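Paraflagellar rod component (Trypanosoma cruzi, PDB 6XYB) is of unknown function but binds magnesium ions and may be a component of the paraflagellar rod of the trypanosome flagellum. Local coordinates at residues 27-38 / 52-63. Residues are numbered along the deposited sequence; the frame is centred on the assembly and turned at random.
Sequences EETVKLLEQRIP and VKFLFYPNPDHW
Val30, on helix 27-36, puts one methyl on Trp63 and the other on Phe54, joining the helix to the hairpin of strands 55-57 and 62-66, at one edge of the antiparallel sheet within this alpha+beta chain. CG2 makes a CH-pi contact over the five-membered ring of Trp63, 3.8 Å from its centroid and almost along the ring normal, while Phe56 CD1 lies over the opposite face, so the indole is sandwiched between helix and strand 55-57. With CG1 anti to the backbone N (chi1 174°), that second methyl packs 3.5 Å from Phe54 CB and also nears the fused indole at CE3. Farther along the chain, Ile37 CD1 meets the Phe54 ring at its edge, 4.2 Å from CZ, and Leu33 CB approaches CE2 obliquely.

Beside this apolar cluster, the largely extended side chain of Glu34 reaches the backbone at Lys53 and Phe54. Its OE2 accepts a hydrogen bond from Phe54 N at 2.8 Å, on the anti side and 28° out of the carboxylate plane. The other oxygen, OE1, forms a long, weak salt bridge with Lys53 NZ at 3.4 Å, the lysine chain bending at chi3 and chi4 to bring its ammonium round. This charge probably favours an ionised Glu34 although the residue is buried. At the start of the helix, Glu27 rests its carboxylate carbon CD 3.7 Å from Trp63 CH2, with the carboxylate and indole planes 47° apart; Lys31 NZ forms a salt bridge with Glu27 OE2. Met20 of strand 17-21 and Met65 of strand 62-66 add to the packing around Phe54, continuing the apolar layer onto the sheet. Between helix and hairpin, one water donates to both Glu34 OE2 and Phe54 O, giving OE2 a second donor besides Phe54 N.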
loop_
_atom_site.group_PDB
_atom_site.type_symbol
_atom_site.label_atom_id
_atom_site.label_comp_id
_atom_site.label_asym_id
_atom_site.label_seq_id
_atom_site.Cartn_x
_atom_site.Cartn_y
_atom_site.Cartn_z
ATOM N N GLU C 27 4.463 -2.446 -26.369
ATOM C CA GLU C 27 4.945 -1.075 -26.677
ATOM C C GLU C 27 3.732 -0.142 -26.838
ATOM O O GLU C 27 3.846 1.061 -26.555
ATOM C CB GLU C 27 5.912 -1.137 -27.848
ATOM C CG GLU C 27 6.827 0.088 -27.846
ATOM C CD GLU C 27 8.058 0.056 -28.739
ATOM O OE1 GLU C 27 8.407 -1.042 -29.206
ATOM O OE2 GLU C 27 8.671 1.138 -28.965
ATOM N N GLU C 28 2.631 -0.654 -27.380
ATOM C CA GLU C 28 1.428 0.184 -27.607
ATOM C C GLU C 28 1.022 0.799 -26.251
ATOM O O GLU C 28 0.530 1.933 -26.235
ATOM C CB GLU C 28 0.370 -0.664 -28.337
ATOM C CG GLU C 28 0.770 -1.151 -29.757
ATOM C CD GLU C 28 1.647 -2.403 -29.835
ATOM O OE1 GLU C 28 2.164 -2.861 -28.798
ATOM O OE2 GLU C 28 1.788 -3.010 -30.908
ATOM N N THR C 29 1.148 0.040 -25.139
ATOM C CA THR C 29 0.701 0.516 -23.824
ATOM C C THR C 29 1.661 1.608 -23.316
ATOM O O THR C 29 1.205 2.629 -22.735
ATOM C CB THR C 29 0.667 -0.657 -22.847
ATOM O OG1 THR C 29 -0.313 -1.576 -23.308
ATOM C CG2 THR C 29 0.356 -0.204 -21.445
ATOM N N VAL C 30 2.954 1.385 -23.550
ATOM C CA VAL C 30 4.010 2.341 -23.163
ATOM C C VAL C 30 3.690 3.664 -23.882
ATOM O O VAL C 30 3.773 4.737 -23.285
ATOM C CB VAL C 30 5.385 1.743 -23.480
ATOM C CG1 VAL C 30 6.480 2.770 -23.224
ATOM C CG2 VAL C 30 5.642 0.442 -22.679
ATOM N N LYS C 31 3.447 3.578 -25.179
ATOM C CA LYS C 31 3.181 4.769 -26.033
ATOM C C LYS C 31 1.925 5.499 -25.539
ATOM O O LYS C 31 1.936 6.717 -25.475
ATOM C CB LYS C 31 3.070 4.385 -27.507
ATOM C CG LYS C 31 4.400 4.024 -28.155
ATOM C CD LYS C 31 5.565 5.003 -27.933
ATOM C CE LYS C 31 6.870 4.529 -28.536
ATOM N NZ LYS C 31 6.637 3.877 -29.837
ATOM N N LEU C 32 0.892 4.768 -25.098
ATOM C CA LEU C 32 -0.322 5.422 -24.591
ATOM C C LEU C 32 0.049 6.172 -23.303
ATOM O O LEU C 32 -0.386 7.304 -23.097
ATOM C CB LEU C 32 -1.371 4.336 -24.328
ATOM C CG LEU C 32 -2.723 4.783 -23.794
ATOM C CD1 LEU C 32 -3.815 3.850 -24.313
ATOM C CD2 LEU C 32 -2.755 4.833 -22.276
ATOM N N LEU C 33 0.809 5.547 -22.424
ATOM C CA LEU C 33 1.227 6.239 -21.183
ATOM C C LEU C 33 2.146 7.433 -21.445
ATOM O O LEU C 33 2.006 8.450 -20.733
ATOM C CB LEU C 33 1.891 5.283 -20.220
ATOM C CG LEU C 33 0.974 4.225 -19.635
ATOM C CD1 LEU C 33 1.793 3.329 -18.758
ATOM C CD2 LEU C 33 -0.139 4.881 -18.856
ATOM N N GLU C 34 3.013 7.338 -22.444
ATOM C CA GLU C 34 3.899 8.446 -22.884
ATOM C C GLU C 34 3.038 9.689 -23.090
ATOM O O GLU C 34 3.454 10.753 -22.667
ATOM C CB GLU C 34 4.632 8.080 -24.172
ATOM C CG GLU C 34 6.122 8.166 -24.067
ATOM C CD GLU C 34 6.746 7.411 -25.225
ATOM O OE1 GLU C 34 6.268 7.574 -26.417
ATOM O OE2 GLU C 34 7.643 6.633 -24.926
ATOM N N GLN C 35 1.891 9.547 -23.762
ATOM C CA GLN C 35 1.011 10.672 -24.153
ATOM C C GLN C 35 0.236 11.172 -22.933
ATOM O O GLN C 35 -0.003 12.371 -22.846
ATOM C CB GLN C 35 0.060 10.230 -25.265
ATOM C CG GLN C 35 0.777 9.723 -26.513
ATOM C CD GLN C 35 -0.083 8.838 -27.387
ATOM O OE1 GLN C 35 -1.177 8.414 -27.006
ATOM N NE2 GLN C 35 0.411 8.548 -28.586
ATOM N N ARG C 36 -0.185 10.269 -22.045
ATOM C CA ARG C 36 -1.101 10.600 -20.909
ATOM C C ARG C 36 -0.354 11.282 -19.753
ATOM O O ARG C 36 -0.941 12.157 -19.105
ATOM C CB ARG C 36 -1.854 9.369 -20.398
ATOM C CG ARG C 36 -2.634 8.649 -21.482
ATOM C CD ARG C 36 -4.049 9.117 -21.687
ATOM N NE ARG C 36 -4.799 8.052 -22.333
ATOM C CZ ARG C 36 -6.115 8.049 -22.499
ATOM N NH1 ARG C 36 -6.838 9.065 -22.053
ATOM N NH2 ARG C 36 -6.707 7.028 -23.108
ATOM N N ILE C 37 0.865 10.856 -19.434
ATOM C CA ILE C 37 1.550 11.264 -18.174
ATOM C C ILE C 37 1.834 12.761 -18.225
ATOM O O ILE C 37 1.268 13.480 -17.401
ATOM C CB ILE C 37 2.778 10.390 -17.856
ATOM C CG1 ILE C 37 2.297 8.988 -17.481
ATOM C CG2 ILE C 37 3.626 10.987 -16.730
ATOM C CD1 ILE C 37 3.354 7.969 -17.379
ATOM N N PRO C 38 2.611 13.314 -19.187
ATOM C CA PRO C 38 2.911 14.746 -19.111
ATOM C C PRO C 38 1.610 15.557 -19.245
ATOM O O PRO C 38 1.577 16.685 -18.773
ATOM C CB PRO C 38 3.898 15.021 -20.255
ATOM C CG PRO C 38 4.294 13.643 -20.756
ATOM C CD PRO C 38 3.168 12.693 -20.400
ATOM N N VAL C 52 8.660 14.009 -23.798
ATOM C CA VAL C 52 9.575 12.996 -23.204
ATOM C C VAL C 52 9.046 11.590 -23.503
ATOM O O VAL C 52 7.831 11.405 -23.760
ATOM C CB VAL C 52 9.791 13.165 -21.692
ATOM C CG1 VAL C 52 10.580 14.425 -21.353
ATOM C CG2 VAL C 52 8.469 13.110 -20.966
ATOM N N LYS C 53 9.979 10.643 -23.539
ATOM C CA LYS C 53 9.735 9.269 -24.028
ATOM C C LYS C 53 10.174 8.272 -22.956
ATOM O O LYS C 53 11.091 8.535 -22.161
ATOM C CB LYS C 53 10.564 8.971 -25.284
ATOM C CG LYS C 53 10.391 9.921 -26.445
ATOM C CD LYS C 53 10.925 9.285 -27.694
ATOM C CE LYS C 53 9.905 9.229 -28.817
ATOM N NZ LYS C 53 8.833 8.243 -28.532
ATOM N N PHE C 54 9.550 7.118 -22.952
ATOM C CA PHE C 54 10.116 5.941 -22.303
ATOM C C PHE C 54 11.221 5.348 -23.165
ATOM O O PHE C 54 11.020 5.157 -24.387
ATOM C CB PHE C 54 8.995 4.914 -22.104
ATOM C CG PHE C 54 8.121 5.157 -20.905
ATOM C CD1 PHE C 54 8.565 4.827 -19.632
ATOM C CD2 PHE C 54 6.857 5.651 -21.047
ATOM C CE1 PHE C 54 7.781 4.986 -18.500
ATOM C CE2 PHE C 54 6.063 5.815 -19.930
ATOM C CZ PHE C 54 6.541 5.548 -18.648
ATOM N N LEU C 55 12.338 5.047 -22.511
ATOM C CA LEU C 55 13.464 4.287 -23.073
ATOM C C LEU C 55 13.543 2.888 -22.473
ATOM O O LEU C 55 13.296 2.734 -21.290
ATOM C CB LEU C 55 14.784 5.025 -22.854
ATOM C CG LEU C 55 14.902 6.433 -23.459
ATOM C CD1 LEU C 55 16.331 6.962 -23.323
ATOM C CD2 LEU C 55 14.478 6.499 -24.918
ATOM N N PHE C 56 13.888 1.909 -23.329
ATOM C CA PHE C 56 14.015 0.501 -22.909
ATOM C C PHE C 56 15.432 0.195 -22.462
ATOM O O PHE C 56 16.396 0.460 -23.184
ATOM C CB PHE C 56 13.575 -0.445 -24.006
ATOM C CG PHE C 56 13.670 -1.878 -23.604
ATOM C CD1 PHE C 56 12.666 -2.440 -22.831
ATOM C CD2 PHE C 56 14.745 -2.653 -24.007
ATOM C CE1 PHE C 56 12.720 -3.777 -22.505
ATOM C CE2 PHE C 56 14.815 -3.983 -23.625
ATOM C CZ PHE C 56 13.792 -4.540 -22.895
ATOM N N TYR C 57 15.549 -0.531 -21.352
ATOM C CA TYR C 57 16.816 -1.138 -20.888
ATOM C C TYR C 57 16.625 -2.580 -20.430
ATOM O O TYR C 57 15.646 -2.920 -19.822
ATOM C CB TYR C 57 17.348 -0.359 -19.688
ATOM C CG TYR C 57 17.693 1.103 -19.915
ATOM C CD1 TYR C 57 16.770 2.135 -19.835
ATOM C CD2 TYR C 57 19.021 1.459 -20.186
ATOM C CE1 TYR C 57 17.151 3.463 -19.956
ATOM C CE2 TYR C 57 19.429 2.777 -20.322
ATOM C CZ TYR C 57 18.479 3.779 -20.274
ATOM O OH TYR C 57 18.932 5.051 -20.445
ATOM N N PRO C 58 17.565 -3.488 -20.789
ATOM C CA PRO C 58 17.497 -4.874 -20.348
ATOM C C PRO C 58 18.083 -5.075 -18.944
ATOM O O PRO C 58 18.719 -4.158 -18.419
ATOM C CB PRO C 58 18.322 -5.586 -21.428
ATOM C CG PRO C 58 19.401 -4.558 -21.779
ATOM C CD PRO C 58 18.664 -3.234 -21.736
ATOM N N ASN C 59 17.789 -6.232 -18.351
ATOM C CA ASN C 59 18.536 -6.823 -17.199
ATOM C C ASN C 59 18.520 -5.922 -15.925
ATOM O O ASN C 59 19.618 -5.375 -15.523
ATOM C CB ASN C 59 19.964 -7.147 -17.662
ATOM N N PRO C 60 17.323 -5.686 -15.293
ATOM C CA PRO C 60 16.068 -6.321 -15.672
ATOM C C PRO C 60 15.411 -5.477 -16.749
ATOM O O PRO C 60 15.614 -4.280 -16.778
ATOM C CB PRO C 60 15.223 -6.274 -14.404
ATOM C CG PRO C 60 15.661 -4.988 -13.719
ATOM C CD PRO C 60 17.107 -4.784 -14.145
ATOM N N ASP C 61 14.701 -6.162 -17.636
ATOM C CA ASP C 61 14.005 -5.523 -18.768
ATOM C C ASP C 61 12.987 -4.540 -18.196
ATOM O O ASP C 61 12.086 -4.916 -17.352
ATOM C CB ASP C 61 13.296 -6.537 -19.665
ATOM C CG ASP C 61 14.225 -7.535 -20.328
ATOM O OD1 ASP C 61 15.457 -7.304 -20.334
ATOM O OD2 ASP C 61 13.695 -8.544 -20.827
ATOM N N HIS C 62 13.073 -3.296 -18.652
ATOM C CA HIS C 62 12.113 -2.259 -18.231
ATOM C C HIS C 62 12.156 -1.047 -19.152
ATOM O O HIS C 62 13.107 -0.875 -19.932
ATOM C CB HIS C 62 12.390 -1.837 -16.754
ATOM C CG HIS C 62 13.603 -0.953 -16.609
ATOM N ND1 HIS C 62 14.868 -1.409 -16.708
ATOM C CD2 HIS C 62 13.707 0.375 -16.346
ATOM C CE1 HIS C 62 15.704 -0.436 -16.514
ATOM N NE2 HIS C 62 15.034 0.700 -16.359
ATOM N N TRP C 63 11.152 -0.192 -18.967
ATOM C CA TRP C 63 11.001 1.119 -19.608
ATOM C C TRP C 63 11.161 2.206 -18.553
ATOM O O TRP C 63 10.616 2.107 -17.440
ATOM C CB TRP C 63 9.636 1.205 -20.266
ATOM C CG TRP C 63 9.490 0.200 -21.356
ATOM C CD1 TRP C 63 8.975 -1.070 -21.267
ATOM C CD2 TRP C 63 9.787 0.413 -22.747
ATOM N NE1 TRP C 63 8.902 -1.638 -22.524
ATOM C CE2 TRP C 63 9.388 -0.752 -23.455
ATOM C CE3 TRP C 63 10.218 1.530 -23.508
ATOM C CZ2 TRP C 63 9.541 -0.868 -24.850
ATOM C CZ3 TRP C 63 10.391 1.394 -24.878
ATOM C CH2 TRP C 63 10.021 0.221 -25.549
HETATM O O HOH W 1 8.799 4.469 -25.987
#